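PDB 1M55: Rep protein from Adeno-associated virus - 5, which probably nicks viral origin DNA at a specific site, through its metal-dependent endonuclease domain, during rolling-circle-type replication of the viral genome. Local coordinates for residues 73-78 / 93-98; 1-6 / 142-147. All coordinates share one frame; numbering follows the deposited sequence.

Contact 1 (73-78 / 93-98). With ZN (zinc ion), chain D.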
loop_
_atom_site.group_PDB
_atom_site.type_symbol
_atom_site.label_atom_id
_atom_site.label_comp_id
_atom_site.label_asym_id
_atom_site.label_seq_id
_atom_site.Cartn_x
_atom_site.Cartn_y
_atom_site.Cartn_z
ATOM N N GLN A 73 7.646 7.707 15.631
ATOM C CA GLN A 73 6.257 7.852 16.065
ATOM C C GLN A 73 5.406 6.848 15.293
ATOM O O GLN A 73 5.887 6.230 14.337
ATOM C CB GLN A 73 5.735 9.269 15.795
ATOM C CG GLN A 73 5.703 9.658 14.325
ATOM C CD GLN A 73 4.784 10.829 14.063
ATOM O OE1 GLN A 73 3.562 10.688 14.094
ATOM N NE2 GLN A 73 5.361 11.988 13.809
ATOM N N GLU A 74 4.163 6.651 15.729
ATOM C CA GLU A 74 3.259 5.751 15.024
ATOM C C GLU A 74 2.640 6.619 13.929
ATOM O O GLU A 74 1.559 7.176 14.100
ATOM C CB GLU A 74 2.167 5.225 15.960
ATOM C CG GLU A 74 1.182 4.249 15.308
ATOM C CD GLU A 74 1.750 2.850 15.089
ATOM O OE1 GLU A 74 2.924 2.597 15.430
ATOM O OE2 GLU A 74 1.006 1.989 14.578
ATOM N N SER A 75 3.360 6.776 12.824
ATOM C CA SER A 75 2.903 7.597 11.712
ATOM C C SER A 75 1.521 7.227 11.173
ATOM O O SER A 75 1.160 6.043 11.097
ATOM C CB SER A 75 3.922 7.542 10.570
ATOM O OG SER A 75 5.192 8.022 10.981
ATOM N N LYS A 76 0.748 8.253 10.823
ATOM C CA LYS A 76 -0.581 8.067 10.255
ATOM C C LYS A 76 -0.376 7.583 8.824
ATOM O O LYS A 76 0.596 7.982 8.158
ATOM C CB LYS A 76 -1.358 9.384 10.251
ATOM C CG LYS A 76 -1.790 9.857 11.630
ATOM C CD LYS A 76 -2.758 8.873 12.268
ATOM C CE LYS A 76 -3.267 9.379 13.609
ATOM N NZ LYS A 76 -4.330 8.496 14.162
ATOM N N PHE A 77 -1.287 6.739 8.353
ATOM C CA PHE A 77 -1.187 6.187 7.011
ATOM C C PHE A 77 -2.535 5.776 6.452
ATOM O O PHE A 77 -3.516 5.630 7.189
ATOM C CB PHE A 77 -0.285 4.929 7.019
ATOM C CG PHE A 77 -0.860 3.760 7.803
ATOM C CD1 PHE A 77 -1.761 2.869 7.212
ATOM C CD2 PHE A 77 -0.519 3.569 9.139
ATOM C CE1 PHE A 77 -2.315 1.810 7.944
ATOM C CE2 PHE A 77 -1.066 2.512 9.881
ATOM C CZ PHE A 77 -1.965 1.633 9.280
ATOM N N PHE A 78 -2.567 5.631 5.133
ATOM C CA PHE A 78 -3.718 5.122 4.408
ATOM C C PHE A 78 -3.051 4.337 3.288
ATOM O O PHE A 78 -2.315 4.902 2.482
ATOM C CB PHE A 78 -4.632 6.205 3.830
ATOM C CG PHE A 78 -5.882 5.639 3.200
ATOM C CD1 PHE A 78 -7.037 5.452 3.955
ATOM C CD2 PHE A 78 -5.879 5.215 1.868
ATOM C CE1 PHE A 78 -8.170 4.845 3.397
ATOM C CE2 PHE A 78 -7.003 4.612 1.305
ATOM C CZ PHE A 78 -8.151 4.424 2.074
ATOM N N LEU A 93 0.369 5.751 1.494
ATOM C CA LEU A 93 0.387 7.140 1.937
ATOM C C LEU A 93 0.787 7.168 3.404
ATOM O O LEU A 93 0.107 6.581 4.252
ATOM C CB LEU A 93 -0.991 7.787 1.787
ATOM C CG LEU A 93 -1.567 8.020 0.392
ATOM C CD1 LEU A 93 -2.957 8.631 0.529
ATOM C CD2 LEU A 93 -0.657 8.936 -0.397
ATOM N N VAL A 94 1.895 7.831 3.701
ATOM C CA VAL A 94 2.364 7.936 5.077
ATOM C C VAL A 94 2.630 9.413 5.340
ATOM O O VAL A 94 3.172 10.113 4.481
ATOM C CB VAL A 94 3.637 7.106 5.312
ATOM C CG1 VAL A 94 3.936 7.046 6.797
ATOM C CG2 VAL A 94 3.453 5.693 4.768
ATOM N N GLU A 95 2.230 9.900 6.511
ATOM C CA GLU A 95 2.417 11.314 6.814
ATOM C C GLU A 95 3.882 11.729 6.771
ATOM O O GLU A 95 4.774 10.941 7.080
ATOM C CB GLU A 95 1.770 11.693 8.142
ATOM C CG GLU A 95 2.518 11.243 9.365
ATOM C CD GLU A 95 1.831 11.687 10.635
ATOM O OE1 GLU A 95 1.409 12.860 10.714
ATOM O OE2 GLU A 95 1.707 10.854 11.552
ATOM N N THR A 96 4.112 12.981 6.387
ATOM C CA THR A 96 5.455 13.536 6.246
ATOM C C THR A 96 6.209 13.828 7.544
ATOM O O THR A 96 7.438 13.915 7.544
ATOM C CB THR A 96 5.403 14.840 5.432
ATOM O OG1 THR A 96 4.557 15.787 6.101
ATOM C CG2 THR A 96 4.840 14.581 4.047
ATOM N N SER A 97 5.470 14.002 8.636
ATOM C CA SER A 97 6.047 14.318 9.940
ATOM C C SER A 97 7.323 13.549 10.284
ATOM O O SER A 97 7.348 12.315 10.269
ATOM C CB SER A 97 4.995 14.109 11.033
ATOM O OG SER A 97 5.394 14.680 12.272
ATOM N N GLY A 98 8.389 14.290 10.564
ATOM C CA GLY A 98 9.655 13.682 10.935
ATOM C C GLY A 98 10.537 13.181 9.808
ATOM O O GLY A 98 11.667 12.750 10.060
HETATM ZN ZN ZN D . 1.536 11.605 13.571
HETATM O O HOH W 1 2.871 13.562 13.321
HETATM O O HOH W 2 0.368 9.644 14.237
HETATM O O HOH W 3 5.807 10.214 9.450
#
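Gln73 and Glu95 reach toward each other from opposite directions and meet at a zinc ion, which Gln73 OE1 binds at 2.3 Å and Glu95 OE2 at 2.2 Å. The amide and carboxylate planes are turned 65° apart, and the metal keeps the two oxygens side by side. Glu95 starts with CG between its backbone N and carbonyl carbon (chi1 75°), then runs extended and crosses Lys76 obliquely, with Glu95 OE2 3.6 Å from Lys76 CG. OE2 also takes a nearly straight hydrogen bond from Lys76 N (2.9 Å), which arrives from above the carboxylate plane. Metal and peptide N-H thus fix one oxygen, while OE1 receives a hydrogen bond from a zinc-bound water that in turn accepts one from Gln73 NE2. Lys76 sends its amine away to Asn168 O. Another water, not bound to the zinc, accepts from Ser75 OG and donates to the carbonyl oxygens of Glu95 and Ser97, bridging the two segments; Ser75 OG also hydrogen-bonds Ser71 OG.

Toward the strands, Glu95 N bonds to Lys76 O, and Phe78 and Leu93 exchange two backbone bonds as an antiparallel hydrogen-bonded pair. Phe77 and Val94 lie on the face covered by helix 50-71, Phe78 and Leu93 on the face toward helix 149-154. The whole is the open end of an antiparallel beta hairpin, strands 77-83 and 88-95, with a zinc bound here by Gln73, Glu95 and two waters.

Contact 2 (1-6 / 142-147)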
loop_
_atom_site.group_PDB
_atom_site.type_symbol
_atom_site.label_atom_id
_atom_site.label_comp_id
_atom_site.label_asym_id
_atom_site.label_seq_id
_atom_site.Cartn_x
_atom_site.Cartn_y
_atom_site.Cartn_z
ATOM N N MET A 1 -4.728 20.720 5.864
ATOM C CA MET A 1 -4.965 19.315 6.173
ATOM C C MET A 1 -3.641 18.568 6.305
ATOM O O MET A 1 -2.582 19.110 5.979
ATOM C CB MET A 1 -5.827 18.674 5.084
ATOM C CG MET A 1 -7.145 19.392 4.848
ATOM S SD MET A 1 -8.267 18.451 3.800
ATOM C CE MET A 1 -9.334 17.708 5.057
ATOM N N ALA A 2 -3.704 17.330 6.788
ATOM C CA ALA A 2 -2.510 16.507 6.970
ATOM C C ALA A 2 -1.813 16.215 5.641
ATOM O O ALA A 2 -2.473 15.930 4.642
ATOM C CB ALA A 2 -2.875 15.206 7.675
ATOM N N THR A 3 -0.483 16.282 5.643
ATOM C CA THR A 3 0.319 16.028 4.447
ATOM C C THR A 3 0.941 14.624 4.450
ATOM O O THR A 3 1.368 14.126 5.499
ATOM C CB THR A 3 1.421 17.099 4.278
ATOM O OG1 THR A 3 2.254 17.137 5.446
ATOM C CG2 THR A 3 0.792 18.471 4.060
ATOM N N PHE A 4 1.030 14.017 3.268
ATOM C CA PHE A 4 1.556 12.663 3.110
ATOM C C PHE A 4 2.475 12.513 1.907
ATOM O O PHE A 4 2.381 13.269 0.938
ATOM C CB PHE A 4 0.404 11.669 2.876
ATOM C CG PHE A 4 -0.630 11.645 3.961
ATOM C CD1 PHE A 4 -1.617 12.622 4.022
ATOM C CD2 PHE A 4 -0.618 10.646 4.924
ATOM C CE1 PHE A 4 -2.576 12.605 5.033
ATOM C CE2 PHE A 4 -1.569 10.618 5.935
ATOM C CZ PHE A 4 -2.549 11.599 5.992
ATOM N N TYR A 5 3.351 11.517 1.980
ATOM C CA TYR A 5 4.233 11.159 0.874
ATOM C C TYR A 5 3.529 9.923 0.323
ATOM O O TYR A 5 2.738 9.297 1.040
ATOM C CB TYR A 5 5.615 10.712 1.366
ATOM C CG TYR A 5 6.524 11.814 1.851
ATOM C CD1 TYR A 5 7.070 11.774 3.131
ATOM C CD2 TYR A 5 6.870 12.878 1.016
ATOM C CE1 TYR A 5 7.945 12.763 3.570
ATOM C CE2 TYR A 5 7.739 13.873 1.445
ATOM C CZ TYR A 5 8.275 13.810 2.721
ATOM O OH TYR A 5 9.135 14.798 3.144
ATOM N N GLU A 6 3.766 9.598 -0.946
ATOM C CA GLU A 6 3.175 8.401 -1.529
ATOM C C GLU A 6 4.260 7.529 -2.116
ATOM O O GLU A 6 5.093 7.991 -2.898
ATOM C CB GLU A 6 2.157 8.701 -2.633
ATOM C CG GLU A 6 1.560 7.400 -3.215
ATOM C CD GLU A 6 0.646 7.613 -4.408
ATOM O OE1 GLU A 6 1.106 8.178 -5.423
ATOM O OE2 GLU A 6 -0.524 7.185 -4.341
ATOM N N ASN A 142 9.909 15.090 -4.399
ATOM C CA ASN A 142 8.982 14.086 -3.890
ATOM C C ASN A 142 7.633 14.762 -3.688
ATOM O O ASN A 142 7.536 15.797 -3.025
ATOM C CB ASN A 142 9.495 13.510 -2.567
ATOM C CG ASN A 142 10.801 12.761 -2.729
ATOM O OD1 ASN A 142 10.969 11.983 -3.669
ATOM N ND2 ASN A 142 11.743 13.002 -1.823
ATOM N N LYS A 143 6.596 14.182 -4.277
ATOM C CA LYS A 143 5.253 14.737 -4.189
ATOM C C LYS A 143 4.680 14.665 -2.778
ATOM O O LYS A 143 4.892 13.694 -2.046
ATOM C CB LYS A 143 4.321 14.007 -5.162
ATOM C CG LYS A 143 2.981 14.688 -5.419
ATOM C CD LYS A 143 2.103 13.826 -6.317
ATOM C CE LYS A 143 0.891 14.582 -6.831
ATOM N NZ LYS A 143 1.282 15.638 -7.808
ATOM N N VAL A 144 3.985 15.722 -2.388
ATOM C CA VAL A 144 3.344 15.775 -1.091
ATOM C C VAL A 144 1.880 16.041 -1.388
ATOM O O VAL A 144 1.555 16.907 -2.201
ATOM C CB VAL A 144 3.924 16.895 -0.191
ATOM C CG1 VAL A 144 3.098 17.032 1.085
ATOM C CG2 VAL A 144 5.373 16.581 0.168
ATOM N N VAL A 145 1.004 15.252 -0.781
ATOM C CA VAL A 145 -0.431 15.407 -0.975
ATOM C C VAL A 145 -1.087 15.537 0.389
ATOM O O VAL A 145 -0.480 15.201 1.407
ATOM C CB VAL A 145 -1.048 14.181 -1.706
ATOM C CG1 VAL A 145 -0.441 14.025 -3.090
ATOM C CG2 VAL A 145 -0.848 12.908 -0.885
ATOM N N ASP A 146 -2.298 16.076 0.426
ATOM C CA ASP A 146 -3.010 16.198 1.689
ATOM C C ASP A 146 -4.097 15.128 1.755
ATOM O O ASP A 146 -4.300 14.381 0.790
ATOM C CB ASP A 146 -3.592 17.604 1.876
ATOM C CG ASP A 146 -4.513 18.014 0.751
ATOM O OD1 ASP A 146 -5.414 17.227 0.394
ATOM O OD2 ASP A 146 -4.337 19.130 0.222
ATOM N N SER A 147 -4.827 15.093 2.867
ATOM C CA SER A 147 -5.887 14.108 3.085
ATOM C C SER A 147 -6.922 14.001 1.970
ATOM O O SER A 147 -7.453 12.914 1.723
ATOM C CB SER A 147 -6.602 14.387 4.410
ATOM O OG SER A 147 -5.663 14.535 5.462
HETATM O O HOH W 4 5.669 11.122 -2.482
#
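Phe4 and Val145 form an antiparallel hydrogen-bonded pair, with Phe4 N to Val145 O at 2.7 Å and Val145 N to Phe4 O at 3.0 Å, and Thr3 faces Asp146 in the neighbouring non-hydrogen-bonded pair. Beyond it the pairing frays: Ser147 N reaches Ala2 O through a weak, bent bond. At the other end a water accepts from Glu6 N and donates to Lys143 O, bridging the two segments where direct pairing has ended.

The Phe4 ring turns its edge to segment 142-147, with Val145 O and Ser147 OG in its plane, the latter 3.7 Å from CE1. CG2 of Val145, set between backbone N and carbonyl carbon, lies 4.2 Å from Phe4 CB, and both side chains share the sheet face with Leu93 and Glu95 of the adjacent strand. On the other face Val144 spreads its two methyls: CG1 rests 3.6 Å from Thr3 CB, and CG2 approaches the Tyr5 ring obliquely, 3.8 Å from CE2. The edge of that ring meets Lys143 O, and its hydroxyl bonds to Ile99 O. Met1 adds an exposed contact, its CB beside Asp146 CB.

Asp146 OD1 turns to Gly148 N in a weak cap. The short strand 145-146 thus pairs with strand 3-10, which also pairs with 88-95, in the antiparallel sheet of the Rep nuclease domain, just before the chain enters helix 149-154.

How the contacts relate
Both contacts are antiparallel pairings in one sheet, their centres about 10 Å apart. Contact 1 is the more buried, with five of ten touching residues buried and one exposed; in contact 2 four of twelve are buried and Met1, Ala2 and Val144 exposed. Strands 88-95 and 3-10 lie side by side: Val94 O is 2.9 Å from Tyr5 N, and Thr96 OG1 is 2.7 Å from Thr3 OG1. Phe4 CD2 also packs against the backbone N of Glu95, the zinc ligand. Contact 1 links the two strands of a hairpin, close in sequence, and ends in metal chemistry; contact 2 spans 136 residues using backbone bonds and apolar packing, although Glu6 hydrogen-bonds His91 of the other zinc site.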